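PDB 5YNL: arginase from Glaciozyma antarctica, which probably catalyses the hydrolysis of arginine to ornithine and urea, as a cold-adapted member of the arginase family from a psychrophilic yeast. Local coordinates for residues G160-S163 / G164-A168. Residues are numbered along the deposited sequence; the frame is centred on the assembly and turned at random.
Sequences GTVS and GTFKA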
loop_
_atom_site.group_PDB
_atom_site.type_symbol
_atom_site.label_atom_id
_atom_site.label_comp_id
_atom_site.label_asym_id
_atom_site.label_seq_id
_atom_site.Cartn_x
_atom_site.Cartn_y
_atom_site.Cartn_z
ATOM N N GLY A 160 9.843 -1.308 -1.472
ATOM C CA GLY A 160 9.938 -2.210 -2.604
ATOM C C GLY A 160 8.708 -2.174 -3.491
ATOM O O GLY A 160 8.808 -1.971 -4.712
ATOM N N THR A 161 7.551 -2.373 -2.867
ATOM C CA THR A 161 6.273 -2.426 -3.565
ATOM C C THR A 161 6.032 -1.178 -4.439
ATOM O O THR A 161 5.568 -1.283 -5.587
ATOM C CB THR A 161 5.122 -2.635 -2.535
ATOM O OG1 THR A 161 3.956 -3.168 -3.170
ATOM C CG2 THR A 161 4.762 -1.359 -1.902
ATOM N N VAL A 162 6.375 -0.003 -3.914
ATOM C CA VAL A 162 6.143 1.247 -4.626
ATOM C C VAL A 162 7.211 1.432 -5.726
ATOM O O VAL A 162 6.930 1.973 -6.797
ATOM C CB VAL A 162 6.116 2.448 -3.637
ATOM C CG1 VAL A 162 6.191 3.788 -4.365
ATOM C CG2 VAL A 162 4.890 2.400 -2.753
ATOM N N SER A 163 8.429 0.958 -5.475
ATOM C CA SER A 163 9.472 1.050 -6.491
ATOM C C SER A 163 9.093 0.252 -7.737
ATOM O O SER A 163 9.106 0.782 -8.842
ATOM C CB SER A 163 10.810 0.564 -5.940
ATOM O OG SER A 163 11.175 1.312 -4.796
ATOM N N GLY A 164 8.743 -1.019 -7.549
ATOM C CA GLY A 164 8.348 -1.880 -8.651
ATOM C C GLY A 164 7.168 -1.315 -9.416
ATOM O O GLY A 164 7.207 -1.212 -10.640
ATOM N N THR A 165 6.119 -0.943 -8.683
ATOM C CA THR A 165 4.888 -0.422 -9.263
ATOM C C THR A 165 5.140 0.846 -10.085
ATOM O O THR A 165 4.672 0.965 -11.229
ATOM C CB THR A 165 3.864 -0.135 -8.156
ATOM O OG1 THR A 165 3.484 -1.371 -7.516
ATOM C CG2 THR A 165 2.651 0.561 -8.726
ATOM N N PHE A 166 5.877 1.793 -9.508
ATOM C CA PHE A 166 6.163 3.045 -10.203
ATOM C C PHE A 166 7.167 2.856 -11.316
ATOM O O PHE A 166 7.155 3.603 -12.287
ATOM C CB PHE A 166 6.643 4.112 -9.224
ATOM C CG PHE A 166 5.523 4.808 -8.495
ATOM C CD1 PHE A 166 4.779 4.137 -7.531
ATOM C CD2 PHE A 166 5.216 6.132 -8.775
ATOM C CE1 PHE A 166 3.748 4.769 -6.854
ATOM C CE2 PHE A 166 4.191 6.773 -8.103
ATOM C CZ PHE A 166 3.447 6.088 -7.142
ATOM N N LYS A 167 8.049 1.872 -11.163
ATOM C CA LYS A 167 8.979 1.500 -12.224
ATOM C C LYS A 167 8.159 1.168 -13.450
ATOM O O LYS A 167 8.465 1.607 -14.556
ATOM C CB LYS A 167 9.794 0.269 -11.807
ATOM C CG LYS A 167 10.644 -0.346 -12.911
ATOM C CD LYS A 167 12.117 -0.225 -12.580
ATOM C CE LYS A 167 12.403 -0.735 -11.182
ATOM N NZ LYS A 167 11.991 -2.158 -11.007
ATOM N N ALA A 168 7.097 0.400 -13.235
ATOM C CA ALA A 168 6.195 0.019 -14.312
ATOM C C ALA A 168 5.156 1.102 -14.589
ATOM O O ALA A 168 4.703 1.252 -15.718
ATOM C CB ALA A 168 5.516 -1.281 -13.987
#
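Thr161 O takes two hydrogen bonds from Thr165, one from the side chain (OG1 to O, 2.8 Å) and one from the backbone (N to O, 3.2 Å), and the two donors arrive from opposite faces of the carbonyl plane. With chi1 at -65°, Thr165 OG1 lies anti to the carbonyl carbon and beside its own backbone N, which turns it back toward Thr161 O. Thr165 OG1 is also hydrogen-bonded to Ser326 OG on strand 324-330, and Thr161 OG1 to Asp328 OD1 and Thr150 OG1. Replacing Thr165 by alanine removes OG1 and would probably leave Thr161 O with just the backbone bond of the two described, and Ser326 OG without this partner. Further i to i+4 backbone bonds include Gly164 N to Gly160 O (3.0 Å, nearly straight at 175°), Phe166 N to Val162 O (2.9 Å) and Lys167 N to Ser163 O (2.8 Å). Apolar contact comes from Val162 and Phe166, which leave one flank of the helix and run alongside each other: Val162 CG1 lies 3.5 Å from Phe166 CD1. Val162 O sits at the ring edge, near its plane, 3.1 Å from Phe166 CD1. Leu223 and Cys222 touch the same side chain. This is alpha-helical bonding over successive turns, with a threonine hydroxyl folded back onto the i-4 carbonyl, in helix 158-168, which packs on the parallel sheet of the arginase alpha/beta fold.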